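Local coordinates for kelch domain-containing protein (Colletotrichum graminicola M1.001, PDB 5C86) that probably acts as a copper-dependent alcohol oxidase of the galactose oxidase and glyoxal oxidase (AA5) family, captured here without its metal, at residues N2-V10 against F322-V330; M169-W180 against R215-S226. All blocks are in the same frame, centred on the assembly; numbering follows the deposited sequence. Where two conformers were deposited one is given.

Contact 1. Residues N2-V10 against F322-V330; sequences NVGKWGPMV and FTPTTPHTV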
ATOM      1  N   ASN A   2      12.466  -0.652  21.951  1.00 25.81           N
ATOM      2  CA  ASN A   2      11.913  -1.069  20.663  1.00 24.06           C
ATOM      3  C   ASN A   2      11.166   0.080  19.998  1.00 21.50           C
ATOM      4  O   ASN A   2      10.087  -0.057  19.447  1.00 23.94           O
ATOM      5  CB  ASN A   2      11.088  -2.377  20.777  1.00 28.86           C
ATOM      6  CG  ASN A   2      11.858  -3.505  21.481  0.80 34.08           C
ATOM      7  OD1 ASN A   2      13.101  -3.561  21.464  0.70 33.96           O
ATOM      8  ND2 ASN A   2      11.130  -4.360  22.158  0.70 37.83           N
ATOM      9  N   VAL A   3      11.766   1.242  20.060  1.00 18.42           N
ATOM     10  CA  VAL A   3      11.165   2.411  19.514  1.00 20.53           C
ATOM     11  C   VAL A   3      11.723   2.801  18.148  1.00 17.91           C
ATOM     12  O   VAL A   3      11.138   3.688  17.528  1.00 17.37           O
ATOM     13  CB  VAL A   3      11.202   3.594  20.526  1.00 21.03           C
ATOM     14  CG1 VAL A   3      10.402   3.254  21.770  1.00 19.37           C
ATOM     15  CG2 VAL A   3      12.642   3.973  20.894  1.00 22.13           C
ATOM     16  N   GLY A   4      12.845   2.189  17.677  1.00 16.55           N
ATOM     17  CA  GLY A   4      13.442   2.595  16.463  1.00 16.10           C
ATOM     18  C   GLY A   4      13.986   3.978  16.516  1.00 16.10           C
ATOM     19  O   GLY A   4      14.274   4.504  17.618  1.00 19.29           O
ATOM     20  N   LYS A   5      14.131   4.572  15.391  1.00 17.00           N
ATOM     21  CA  LYS A   5      14.749   5.881  15.281  1.00 20.18           C
ATOM     22  C   LYS A   5      14.318   6.579  14.046  1.00 18.23           C
ATOM     23  O   LYS A   5      14.273   5.991  12.990  1.00 16.83           O
ATOM     24  CB  LYS A   5      16.265   5.693  15.240  1.00 22.21           C
ATOM     25  CG  LYS A   5      17.050   6.983  15.339  1.00 28.81           C
ATOM     26  CD  LYS A   5      18.538   6.707  15.582  0.80 27.40           C
ATOM     27  CE  LYS A   5      19.222   7.991  16.028  0.65 30.59           C
ATOM     28  NZ  LYS A   5      19.444   8.882  14.871  0.60 29.58           N
ATOM     29  N   TRP A   6      14.085   7.900  14.110  1.00 17.43           N
ATOM     30  CA  TRP A   6      13.823   8.707  12.972  1.00 16.61           C
ATOM     31  C   TRP A   6      15.087   9.244  12.333  1.00 17.96           C
ATOM     32  O   TRP A   6      15.966   9.661  13.077  1.00 21.34           O
ATOM     33  CB  TRP A   6      12.973   9.939  13.370  1.00 16.94           C
ATOM     34  CG  TRP A   6      11.623   9.597  13.809  1.00 18.77           C
ATOM     35  CD1 TRP A   6      11.170   9.643  15.026  1.00 19.33           C
ATOM     36  CD2 TRP A   6      10.515   9.279  12.962  1.00 15.33           C
ATOM     37  NE1 TRP A   6       9.835   9.304  15.068  1.00 20.77           N
ATOM     38  CE2 TRP A   6       9.401   9.071  13.802  1.00 17.90           C
ATOM     39  CE3 TRP A   6      10.376   9.120  11.617  1.00 15.26           C
ATOM     40  CZ2 TRP A   6       8.114   8.745  13.292  1.00 16.51           C
ATOM     41  CZ3 TRP A   6       9.045   8.800  11.087  1.00 17.18           C
ATOM     42  CH2 TRP A   6       7.973   8.620  11.949  1.00 14.59           C
ATOM     43  N   GLY A   7      15.145   9.306  11.034  1.00 19.61           N
ATOM     44  CA  GLY A   7      16.194  10.025  10.344  1.00 23.28           C
ATOM     45  C   GLY A   7      15.879  11.509  10.204  1.00 23.23           C
ATOM     46  O   GLY A   7      14.866  11.980  10.686  1.00 24.96           O
ATOM     47  N   PRO A   8      16.704  12.215   9.467  1.00 24.14           N
ATOM     48  CA  PRO A   8      16.444  13.645   9.347  1.00 27.37           C
ATOM     49  C   PRO A   8      15.229  13.965   8.503  1.00 26.11           C
ATOM     50  O   PRO A   8      14.786  13.149   7.645  1.00 22.76           O
ATOM     51  CB  PRO A   8      17.706  14.143   8.607  1.00 29.85           C
ATOM     52  CG  PRO A   8      18.220  12.933   7.882  1.00 30.15           C
ATOM     53  CD  PRO A   8      17.995  11.835   8.889  1.00 26.76           C
ATOM     54  N   MET A   9      14.655  15.158   8.717  0.50 26.51           N
ATOM     55  CA  MET A   9      13.502  15.591   7.949  0.50 27.01           C
ATOM     56  C   MET A   9      13.926  15.801   6.500  0.50 26.65           C
ATOM     57  O   MET A   9      14.967  16.410   6.240  0.50 28.23           O
ATOM     58  CB  MET A   9      12.858  16.900   8.487  0.50 31.87           C
ATOM     59  CG  MET A   9      12.165  16.863   9.865  0.50 33.99           C
ATOM     60  SD  MET A   9      10.480  16.204  10.095  0.50 43.77           S
ATOM     61  CE  MET A   9       9.923  15.931   8.472  0.50 32.46           C
ATOM     62  N   VAL A  10      13.094  15.300   5.587  1.00 23.52           N
ATOM     63  CA  VAL A  10      13.237  15.314   4.159  1.00 26.39           C
ATOM     64  C   VAL A  10      12.119  16.248   3.696  1.00 26.50           C
ATOM     65  O   VAL A  10      10.970  16.107   4.120  1.00 30.32           O
ATOM     66  CB  VAL A  10      13.053  13.881   3.637  1.00 31.52           C
ATOM     67  CG1 VAL A  10      12.725  13.784   2.148  1.00 35.92           C
ATOM     68  CG2 VAL A  10      14.325  13.104   3.989  1.00 34.96           C
ATOM     69  N   PHE A 322       0.507  -4.632  20.468  1.00 13.68           N
ATOM     70  CA  PHE A 322       0.949  -3.319  20.038  1.00 13.60           C
ATOM     71  C   PHE A 322       1.940  -2.735  20.991  1.00 15.07           C
ATOM     72  O   PHE A 322       1.679  -2.836  22.207  1.00 17.31           O
ATOM     73  CB  PHE A 322      -0.203  -2.330  20.006  1.00 12.91           C
ATOM     74  CG  PHE A 322      -1.238  -2.589  18.936  1.00 14.23           C
ATOM     75  CD1 PHE A 322      -1.103  -2.036  17.666  1.00 13.52           C
ATOM     76  CD2 PHE A 322      -2.328  -3.407  19.186  1.00 13.78           C
ATOM     77  CE1 PHE A 322      -2.079  -2.242  16.701  1.00 13.81           C
ATOM     78  CE2 PHE A 322      -3.278  -3.605  18.201  1.00 15.10           C
ATOM     79  CZ  PHE A 322      -3.168  -3.010  16.988  1.00 13.28           C
ATOM     80  N   THR A 323       3.008  -2.052  20.527  1.00 15.12           N
ATOM     81  CA  THR A 323       3.899  -1.277  21.351  1.00 17.59           C
ATOM     82  C   THR A 323       4.145   0.031  20.698  1.00 16.23           C
ATOM     83  O   THR A 323       4.213   0.135  19.483  1.00 16.11           O
ATOM     84  CB  THR A 323       5.239  -1.971  21.608  1.00 21.95           C
ATOM     85  OG1 THR A 323       5.768  -2.374  20.384  1.00 22.89           O
ATOM     86  CG2 THR A 323       5.038  -3.174  22.417  1.00 24.98           C
ATOM     87  N   PRO A 324       4.301   1.117  21.476  1.00 14.73           N
ATOM     88  CA  PRO A 324       4.580   2.411  20.896  1.00 15.76           C
ATOM     89  C   PRO A 324       5.977   2.613  20.360  1.00 14.98           C
ATOM     90  O   PRO A 324       6.972   2.005  20.889  1.00 16.32           O
ATOM     91  CB  PRO A 324       4.320   3.369  22.080  1.00 17.04           C
ATOM     92  CG  PRO A 324       4.659   2.575  23.274  1.00 19.40           C
ATOM     93  CD  PRO A 324       4.175   1.139  22.963  1.00 16.54           C
ATOM     94  N   THR A 325       6.142   3.371  19.322  1.00 14.11           N
ATOM     95  CA  THR A 325       7.437   3.661  18.821  1.00 14.36           C
ATOM     96  C   THR A 325       7.738   5.173  18.982  1.00 16.44           C
ATOM     97  O   THR A 325       6.896   5.902  19.540  1.00 17.99           O
ATOM     98  CB  THR A 325       7.634   3.185  17.399  1.00 14.39           C
ATOM     99  OG1 THR A 325       6.783   3.931  16.500  1.00 14.53           O
ATOM    100  CG2 THR A 325       7.302   1.706  17.316  1.00 16.10           C
ATOM    101  N   THR A 326       8.846   5.654  18.481  1.00 16.98           N
ATOM    102  CA  THR A 326       9.212   7.039  18.821  1.00 16.82           C
ATOM    103  C   THR A 326       8.211   8.011  18.168  1.00 16.29           C
ATOM    104  O   THR A 326       7.974   7.981  16.964  1.00 15.90           O
ATOM    105  CB  THR A 326      10.655   7.323  18.420  1.00 23.23           C
ATOM    106  OG1 THR A 326      11.526   6.517  19.231  1.00 28.93           O
ATOM    107  CG2 THR A 326      11.028   8.745  18.684  1.00 22.66           C
ATOM    108  N   PRO A 327       7.674   8.928  18.990  1.00 18.23           N
ATOM    109  CA  PRO A 327       6.772   9.923  18.420  1.00 17.98           C
ATOM    110  C   PRO A 327       7.394  10.884  17.434  1.00 17.10           C
ATOM    111  O   PRO A 327       8.624  11.113  17.423  1.00 17.60           O
ATOM    112  CB  PRO A 327       6.233  10.717  19.634  1.00 20.39           C
ATOM    113  CG  PRO A 327       7.144  10.426  20.719  1.00 25.93           C
ATOM    114  CD  PRO A 327       7.796   9.080  20.446  1.00 21.98           C
ATOM    115  N   HIS A 328       6.529  11.369  16.549  1.00 17.28           N
ATOM    116  CA  HIS A 328       6.877  12.427  15.603  1.00 16.70           C
ATOM    117  C   HIS A 328       6.224  13.719  16.169  1.00 18.14           C
ATOM    118  O   HIS A 328       5.388  13.669  17.046  1.00 20.50           O
ATOM    119  CB  HIS A 328       6.525  12.062  14.162  1.00 16.46           C
ATOM    120  CG  HIS A 328       5.119  11.604  13.964  1.00 16.45           C
ATOM    121  ND1 HIS A 328       4.685  10.309  14.160  1.00 17.13           N
ATOM    122  CD2 HIS A 328       4.018  12.318  13.661  1.00 13.68           C
ATOM    123  CE1 HIS A 328       3.376  10.248  13.907  1.00 13.32           C
ATOM    124  NE2 HIS A 328       2.960  11.458  13.596  1.00 19.41           N
ATOM    125  N   THR A 329       6.661  14.828  15.601  1.00 20.24           N
ATOM    126  CA  THR A 329       6.162  16.156  16.025  1.00 23.28           C
ATOM    127  C   THR A 329       5.154  16.751  15.085  1.00 22.37           C
ATOM    128  O   THR A 329       4.228  17.449  15.532  1.00 25.93           O
ATOM    129  CB  THR A 329       7.325  17.152  16.235  1.00 25.57           C
ATOM    130  OG1 THR A 329       8.103  17.288  15.048  1.00 27.85           O
ATOM    131  CG2 THR A 329       8.136  16.748  17.429  1.00 30.72           C
ATOM    132  N   VAL A 330       5.205  16.375  13.827  1.00 19.58           N
ATOM    133  CA  VAL A 330       4.282  16.857  12.827  1.00 18.54           C
ATOM    134  C   VAL A 330       3.070  15.912  12.732  1.00 19.75           C
ATOM    135  O   VAL A 330       3.253  14.722  12.485  1.00 17.40           O
ATOM    136  CB  VAL A 330       4.930  17.003  11.444  1.00 20.40           C
ATOM    137  CG1 VAL A 330       3.969  17.497  10.398  1.00 21.57           C
ATOM    138  CG2 VAL A 330       6.142  17.988  11.523  1.00 21.50           C
TER
HETATM  139  O   HOH W   1      14.167   7.099  18.742  1.00 28.74           O
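The Trp6 indole has the carbonyl of Thr326 at its edge, while Pro327 O and the CB of His328 approach it obliquely; the His328 ring lies askew to its six-membered ring, the planes at 82°. NE1 of Trp6 gives a hydrogen bond to Thr326 O over 3.0 Å, arriving from above the carbonyl plane, and a second, weak one to Pro327 O at 3.2 Å. With CG of Trp6 anti to the carbonyl carbon (chi1 -67°), the five-membered ring also lies alongside Thr326 CG2, 3.8 Å from CD1.

Toward the N-terminus, Val3 O takes the Thr326 backbone N-H in its carbonyl plane, on a lone pair, at 3.2 Å; Trp368 NE1 is another donor to this oxygen. Thr326 OG1 is anti to the carbonyl carbon (chi1 -66°), which sets it against Val3 CB at 3.2 Å, and it shares a water with Gly4 O, adding a water-mediated link to the direct bonds.

Strand 5-11 forms the outer edge of a four-stranded blade, pairing with 364-369, whereas 321-324 is the outer strand of the preceding blade, so this contact stitches together the rims of two adjacent propeller blades.

Contact 2. Residues M169-W180 against R215-S226; sequences MQRGMFPDSHAW and RGTDEDSMCGVS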
ATOM      1  N   MET A 169     -20.892   2.014   2.626  1.00 16.51           N
ATOM      2  CA  MET A 169     -21.095   2.219   4.057  1.00 18.65           C
ATOM      3  C   MET A 169     -22.481   2.836   4.326  1.00 17.65           C
ATOM      4  O   MET A 169     -23.093   3.420   3.445  1.00 18.44           O
ATOM      5  CB  MET A 169     -20.078   3.219   4.586  1.00 21.80           C
ATOM      6  CG  MET A 169     -18.653   2.791   4.317  1.00 20.89           C
ATOM      7  SD  MET A 169     -17.637   3.006   5.748  1.00 17.81           S
ATOM      8  CE  MET A 169     -18.194   4.505   6.571  1.00 18.14           C
ATOM      9  N   GLN A 170     -22.880   2.765   5.588  1.00 19.31           N
ATOM     10  CA  GLN A 170     -24.219   3.226   5.976  1.00 20.82           C
ATOM     11  C   GLN A 170     -24.337   4.750   5.975  1.00 23.76           C
ATOM     12  O   GLN A 170     -25.397   5.250   5.698  1.00 26.09           O
ATOM     13  CB  GLN A 170     -24.560   2.655   7.373  1.00 23.80           C
ATOM     14  CG  GLN A 170     -24.916   1.187   7.482  0.75 28.58           C
ATOM     15  CD  GLN A 170     -25.498   0.787   8.851  0.60 30.70           C
ATOM     16  OE1 GLN A 170     -26.005   1.618   9.604  0.60 30.88           O
ATOM     17  NE2 GLN A 170     -25.424  -0.494   9.166  0.50 32.77           N
ATOM     18  N   ARG A 171     -23.266   5.479   6.254  1.00 20.92           N
ATOM     19  CA  ARG A 171     -23.290   6.903   6.546  1.00 22.66           C
ATOM     20  C   ARG A 171     -22.119   7.617   5.884  1.00 23.17           C
ATOM     21  O   ARG A 171     -21.051   7.012   5.627  1.00 19.79           O
ATOM     22  CB  ARG A 171     -23.085   7.166   8.069  1.00 23.80           C
ATOM     23  CG  ARG A 171     -24.029   6.408   8.992  1.00 28.03           C
ATOM     24  CD  ARG A 171     -23.516   6.536  10.437  1.00 28.45           C
ATOM     25  NE  ARG A 171     -24.139   5.683  11.444  1.00 34.64           N
ATOM     26  CZ  ARG A 171     -23.906   4.381  11.652  1.00 38.29           C
ATOM     27  NH1 ARG A 171     -23.058   3.635  10.922  1.00 34.95           N
ATOM     28  NH2 ARG A 171     -24.561   3.801  12.649  1.00 45.07           N
ATOM     29  N   GLY A 172     -22.282   8.921   5.772  1.00 22.03           N
ATOM     30  CA  GLY A 172     -21.191   9.856   5.541  1.00 21.05           C
ATOM     31  C   GLY A 172     -20.870  10.026   4.063  1.00 18.17           C
ATOM     32  O   GLY A 172     -21.480   9.427   3.167  1.00 19.03           O
ATOM     33  N   MET A 173     -19.886  10.886   3.863  0.58 18.22           N
ATOM     34  CA  MET A 173     -19.347  11.222   2.535  0.58 16.91           C
ATOM     35  C   MET A 173     -18.617  10.070   1.906  0.58 16.65           C
ATOM     36  O   MET A 173     -18.056   9.213   2.590  0.58 14.17           O
ATOM     37  CB  MET A 173     -18.345  12.385   2.644  0.58 18.31           C
ATOM     38  CG  MET A 173     -19.013  13.588   3.203  0.58 18.25           C
ATOM     39  SD  MET A 173     -17.842  14.565   4.125  0.58 20.82           S
ATOM     40  CE  MET A 173     -16.369  14.609   3.069  0.58 19.32           C
ATOM     41  N   PHE A 174     -18.634  10.062   0.583  1.00 15.90           N
ATOM     42  CA  PHE A 174     -17.903   9.084  -0.240  1.00 15.75           C
ATOM     43  C   PHE A 174     -18.048   7.666   0.323  1.00 17.21           C
ATOM     44  O   PHE A 174     -17.026   6.971   0.515  1.00 14.83           O
ATOM     45  CB  PHE A 174     -16.429   9.483  -0.328  1.00 17.03           C
ATOM     46  CG  PHE A 174     -16.221  10.954  -0.700  1.00 15.85           C
ATOM     47  CD1 PHE A 174     -16.895  11.508  -1.757  1.00 17.13           C
ATOM     48  CD2 PHE A 174     -15.386  11.735   0.050  1.00 18.48           C
ATOM     49  CE1 PHE A 174     -16.705  12.873  -2.064  1.00 18.40           C
ATOM     50  CE2 PHE A 174     -15.144  13.058  -0.282  1.00 19.84           C
ATOM     51  CZ  PHE A 174     -15.810  13.612  -1.333  1.00 17.96           C
ATOM     52  N   PRO A 175     -19.273   7.200   0.645  1.00 15.13           N
ATOM     53  CA  PRO A 175     -19.407   5.942   1.311  1.00 15.40           C
ATOM     54  C   PRO A 175     -19.023   4.670   0.489  1.00 14.14           C
ATOM     55  O   PRO A 175     -18.944   3.550   1.080  1.00 16.02           O
ATOM     56  CB  PRO A 175     -20.901   5.924   1.758  1.00 15.69           C
ATOM     57  CG  PRO A 175     -21.559   6.651   0.619  1.00 16.34           C
ATOM     58  CD  PRO A 175     -20.621   7.794   0.349  1.00 15.14           C
ATOM     59  N   ASP A 176     -18.834   4.852  -0.805  1.00 14.38           N
ATOM     60  CA  ASP A 176     -18.408   3.822  -1.722  1.00 14.78           C
ATOM     61  C   ASP A 176     -16.914   3.862  -1.974  1.00 15.45           C
ATOM     62  O   ASP A 176     -16.440   3.182  -2.893  1.00 17.61           O
ATOM     63  CB  ASP A 176     -19.132   4.073  -3.036  1.00 16.16           C
ATOM     64  CG  ASP A 176     -18.808   5.448  -3.664  1.00 18.16           C
ATOM     65  OD1 ASP A 176     -18.207   6.414  -3.014  1.00 18.58           O
ATOM     66  OD2 ASP A 176     -19.216   5.617  -4.865  1.00 23.21           O
ATOM     67  N   SER A 177     -16.153   4.642  -1.224  1.00 13.76           N
ATOM     68  CA  SER A 177     -14.767   4.956  -1.626  1.00 13.47           C
ATOM     69  C   SER A 177     -13.750   4.270  -0.679  1.00 11.53           C
ATOM     70  O   SER A 177     -14.124   3.802   0.443  1.00 12.51           O
ATOM     71  CB  SER A 177     -14.598   6.452  -1.611  1.00 16.19           C
ATOM     72  OG  SER A 177     -15.503   6.955  -2.629  1.00 15.99           O
ATOM     73  N   HIS A 178     -12.489   4.260  -1.094  1.00 11.06           N
ATOM     74  CA  HIS A 178     -11.374   3.694  -0.336  1.00 10.77           C
ATOM     75  C   HIS A 178     -11.672   2.265   0.137  1.00 10.58           C
ATOM     76  O   HIS A 178     -11.312   1.901   1.264  1.00 11.77           O
ATOM     77  CB  HIS A 178     -10.967   4.567   0.844  1.00 10.86           C
ATOM     78  CG  HIS A 178     -10.779   6.003   0.511  1.00 10.98           C
ATOM     79  ND1 HIS A 178     -10.097   6.471  -0.576  1.00 12.16           N
ATOM     80  CD2 HIS A 178     -11.239   7.077   1.168  1.00 12.58           C
ATOM     81  CE1 HIS A 178     -10.057   7.785  -0.523  1.00 13.27           C
ATOM     82  NE2 HIS A 178     -10.798   8.188   0.489  1.00 12.66           N
ATOM     83  N   ALA A 179     -12.281   1.456  -0.702  1.00 11.54           N
ATOM     84  CA  ALA A 179     -12.488   0.059  -0.327  1.00 10.55           C
ATOM     85  C   ALA A 179     -11.169  -0.660   0.022  1.00 11.05           C
ATOM     86  O   ALA A 179     -10.087  -0.382  -0.597  1.00 12.04           O
ATOM     87  CB  ALA A 179     -13.189  -0.689  -1.429  1.00 13.76           C
ATOM     88  N   TRP A 180     -11.251  -1.557   1.001  1.00 10.72           N
ATOM     89  CA  TRP A 180     -10.091  -2.351   1.442  1.00 10.87           C
ATOM     90  C   TRP A 180     -10.000  -3.593   0.495  1.00 12.17           C
ATOM     91  O   TRP A 180     -10.369  -4.669   0.874  1.00 13.00           O
ATOM     92  CB  TRP A 180     -10.240  -2.760   2.877  1.00 11.28           C
ATOM     93  CG  TRP A 180     -10.433  -1.709   3.888  1.00 10.91           C
ATOM     94  CD1 TRP A 180     -10.506  -0.356   3.709  1.00 11.20           C
ATOM     95  CD2 TRP A 180     -10.712  -1.934   5.243  1.00 10.99           C
ATOM     96  NE1 TRP A 180     -10.717   0.286   4.891  1.00 11.03           N
ATOM     97  CE2 TRP A 180     -10.887  -0.670   5.876  1.00 11.59           C
ATOM     98  CE3 TRP A 180     -10.796  -3.085   6.031  1.00 11.33           C
ATOM     99  CZ2 TRP A 180     -11.113  -0.554   7.259  1.00 11.30           C
ATOM    100  CZ3 TRP A 180     -11.023  -2.955   7.381  1.00 11.48           C
ATOM    101  CH2 TRP A 180     -11.200  -1.737   7.989  1.00 11.82           C
ATOM    102  N   ARG A 215     -17.398  -8.139   9.372  1.00 16.68           N
ATOM    103  CA  ARG A 215     -16.108  -8.044  10.009  1.00 15.49           C
ATOM    104  C   ARG A 215     -16.250  -8.111  11.524  1.00 16.72           C
ATOM    105  O   ARG A 215     -16.177  -7.140  12.259  1.00 17.80           O
ATOM    106  CB  ARG A 215     -15.349  -6.771   9.547  1.00 14.83           C
ATOM    107  CG  ARG A 215     -13.906  -6.736  10.002  1.00 15.52           C
ATOM    108  CD  ARG A 215     -13.037  -5.592   9.411  1.00 13.90           C
ATOM    109  NE  ARG A 215     -13.663  -4.305   9.652  1.00 14.41           N
ATOM    110  CZ  ARG A 215     -14.523  -3.699   8.831  1.00 12.67           C
ATOM    111  NH1 ARG A 215     -14.677  -4.058   7.594  1.00 13.50           N
ATOM    112  NH2 ARG A 215     -15.194  -2.640   9.272  1.00 13.37           N
ATOM    113  N   GLY A 216     -16.535  -9.317  12.005  1.00 17.04           N
ATOM    114  CA  GLY A 216     -16.796  -9.481  13.446  1.00 18.77           C
ATOM    115  C   GLY A 216     -17.894  -8.593  13.959  1.00 17.57           C
ATOM    116  O   GLY A 216     -18.908  -8.474  13.297  1.00 21.27           O
ATOM    117  N   THR A 217     -17.682  -7.973  15.115  1.00 18.78           N
ATOM    118  CA  THR A 217     -18.610  -6.984  15.615  1.00 21.79           C
ATOM    119  C   THR A 217     -18.124  -5.569  15.328  1.00 19.84           C
ATOM    120  O   THR A 217     -18.565  -4.632  15.933  1.00 21.65           O
ATOM    121  CB  THR A 217     -18.750  -7.083  17.152  1.00 24.27           C
ATOM    122  OG1 THR A 217     -17.432  -6.967  17.751  1.00 24.88           O
ATOM    123  CG2 THR A 217     -19.421  -8.413  17.446  1.00 27.77           C
ATOM    124  N   ASP A 218     -17.190  -5.406  14.387  1.00 19.37           N
ATOM    125  CA  ASP A 218     -16.732  -4.031  14.043  1.00 18.03           C
ATOM    126  C   ASP A 218     -17.838  -3.214  13.424  1.00 16.58           C
ATOM    127  O   ASP A 218     -18.849  -3.736  12.836  1.00 17.96           O
ATOM    128  CB  ASP A 218     -15.545  -4.129  13.056  1.00 17.75           C
ATOM    129  CG  ASP A 218     -14.639  -2.901  13.045  1.00 17.39           C
ATOM    130  OD1 ASP A 218     -14.692  -2.092  14.006  1.00 18.58           O
ATOM    131  OD2 ASP A 218     -13.833  -2.781  12.042  1.00 16.16           O
ATOM    132  N   GLU A 219     -17.680  -1.919  13.581  1.00 17.09           N
ATOM    133  CA  GLU A 219     -18.523  -0.940  12.896  1.00 17.91           C
ATOM    134  C   GLU A 219     -17.896  -0.560  11.532  1.00 15.67           C
ATOM    135  O   GLU A 219     -16.753  -0.870  11.240  1.00 15.90           O
ATOM    136  CB  GLU A 219     -18.737   0.329  13.752  1.00 21.42           C
ATOM    137  CG  GLU A 219     -19.448   0.184  15.114  0.70 24.23           C
ATOM    138  CD  GLU A 219     -20.750  -0.591  15.053  0.55 27.03           C
ATOM    139  OE1 GLU A 219     -21.500  -0.541  14.034  0.50 28.66           O
ATOM    140  OE2 GLU A 219     -21.029  -1.285  16.047  0.40 32.99           O
ATOM    141  N   ASP A 220     -18.636   0.152  10.726  1.00 14.50           N
ATOM    142  CA  ASP A 220     -18.091   0.734   9.519  1.00 14.78           C
ATOM    143  C   ASP A 220     -16.847   1.602   9.899  1.00 14.44           C
ATOM    144  O   ASP A 220     -16.805   2.272  10.954  1.00 12.93           O
ATOM    145  CB  ASP A 220     -19.092   1.667   8.910  1.00 15.73           C
ATOM    146  CG  ASP A 220     -20.270   0.942   8.271  1.00 16.76           C
ATOM    147  OD1 ASP A 220     -20.246  -0.283   8.022  1.00 17.93           O
ATOM    148  OD2 ASP A 220     -21.233   1.663   7.895  1.00 18.57           O
ATOM    149  N   SER A 221     -15.792   1.524   9.037  1.00 12.59           N
ATOM    150  CA  SER A 221     -14.462   1.979   9.452  1.00 12.60           C
ATOM    151  C   SER A 221     -13.775   2.670   8.278  1.00 11.02           C
ATOM    152  O   SER A 221     -12.662   2.330   7.884  1.00 11.27           O
ATOM    153  CB  SER A 221     -13.632   0.747   9.847  1.00 13.30           C
ATOM    154  OG  SER A 221     -14.084   0.161  11.052  1.00 12.75           O
ATOM    155  N   MET A 222     -14.354   3.783   7.837  1.00 11.24           N
ATOM    156  CA  MET A 222     -13.810   4.527   6.732  1.00 10.96           C
ATOM    157  C   MET A 222     -12.443   5.068   7.117  1.00 11.39           C
ATOM    158  O   MET A 222     -12.297   5.597   8.212  1.00 11.84           O
ATOM    159  CB  MET A 222     -14.719   5.682   6.382  1.00 12.63           C
ATOM    160  CG  MET A 222     -14.223   6.553   5.211  1.00 12.93           C
ATOM    161  SD  MET A 222     -13.935   5.702   3.648  1.00 13.73           S
ATOM    162  CE  MET A 222     -15.584   5.288   3.143  1.00 14.41           C
ATOM    163  N   CYS A 223     -11.480   4.900   6.214  1.00 11.52           N
ATOM    164  CA  CYS A 223     -10.098   5.340   6.404  1.00 12.26           C
ATOM    165  C   CYS A 223      -9.465   4.732   7.616  1.00 13.06           C
ATOM    166  O   CYS A 223      -8.569   5.316   8.230  1.00 13.06           O
ATOM    167  CB  CYS A 223      -9.961   6.853   6.379  1.00 13.09           C
ATOM    168  SG  CYS A 223     -10.514   7.495   4.740  1.00 15.88           S
ATOM    169  N   GLY A 224      -9.968   3.517   7.960  1.00 11.67           N
ATOM    170  CA  GLY A 224      -9.181   2.500   8.668  1.00 12.41           C
ATOM    171  C   GLY A 224      -8.159   1.976   7.697  1.00 13.51           C
ATOM    172  O   GLY A 224      -8.140   2.378   6.540  1.00 14.59           O
ATOM    173  N   VAL A 225      -7.257   1.144   8.175  1.00 11.22           N
ATOM    174  CA  VAL A 225      -6.166   0.599   7.372  1.00 11.54           C
ATOM    175  C   VAL A 225      -6.205  -0.909   7.394  1.00 10.55           C
ATOM    176  O   VAL A 225      -6.720  -1.541   8.348  1.00 12.73           O
ATOM    177  CB  VAL A 225      -4.821   1.116   7.835  1.00 13.61           C
ATOM    178  CG1 VAL A 225      -4.680   2.590   7.561  1.00 15.70           C
ATOM    179  CG2 VAL A 225      -4.549   0.850   9.284  1.00 14.61           C
ATOM    180  N   SER A 226      -5.633  -1.517   6.397  1.00 10.55           N
ATOM    181  CA  SER A 226      -5.535  -2.986   6.299  1.00 11.52           C
ATOM    182  C   SER A 226      -4.328  -3.392   5.537  1.00 10.85           C
ATOM    183  O   SER A 226      -3.871  -2.638   4.637  1.00 11.60           O
ATOM    184  CB  SER A 226      -6.780  -3.607   5.684  1.00 13.31           C
ATOM    185  OG  SER A 226      -6.946  -3.368   4.290  1.00 14.03           O
TER
HETATM  186  O   HOH W   2     -21.357   1.000  11.690  1.00 21.92           O
HETATM  187  O   HOH W   3     -21.531   4.147   8.742  1.00 24.70           O
HETATM  188  O   HOH W   4     -11.000   3.054   3.946  1.00 12.33           O
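Trp180 sets its CZ3 over one face of the Arg215 guanidinium, 3.7 Å from NE, with the two planes 46° apart. The cationic group is held in that position by Asp218, whose OD2 accepts from both NE and NH2 in the guanidinium plane, and by Ala192 O and Ser195 O at NH1. Ser226 CB sits over a face of the indole. At the edge, Ser221 O comes to 3.3 Å from CZ2, and a water in the ring plane links NE1 to His178 O and Cys223 N.

Met222 CB heads away from the other segment overall, yet touches Met169 CE at 3.7 Å; CG is anti to the backbone N (chi1 180°), and bends at chi2 and chi3 bring the methyl back, CE lying 3.4 Å from both Phe174 O and Ser177 O. Its SD meets the edge of the His178 imidazole, a Met-aromatic contact 5.0 Å from SD to the ring centroid.

Where Gln170 meets Asp220, the backbone N-H reaches OD2 on the syn side, nearly straight, at 3.0 Å; a water joins that oxygen to Arg171 NH1, while Lys196 N holds OD1.

The loop leading into the 181-214 propeller blade thus packs on the connection leaving it for strand 225-230. His178, bonded through NE2 to Tyr245 OH, packs against Tyr120, a copper ligand in another structure of this protein, consistent with a second-shell place beside the copper site, empty here.

Both contacts involve connections between blades of one seven-bladed propeller, but at different places on its circuit. The N-terminal strand 5-11 completes the last blade by pairing with 364-369; contact 1 lies beside this closure, holding that strand's start to the chain leaving the preceding blade. Contact 2, within the intervening sequence, pairs the loop entering blade 181-214 with the one leaving it. Their centres are 28 Å apart and their nearest atoms about 8 Å, without touching. Only contact 2 borders the copper site: the His178 side chain is about 3 Å from that of Tyr120 and about 4 Å from that of His423. Contact 1 lies away from it, although the chain continues from Val330 to the copper ligand His335.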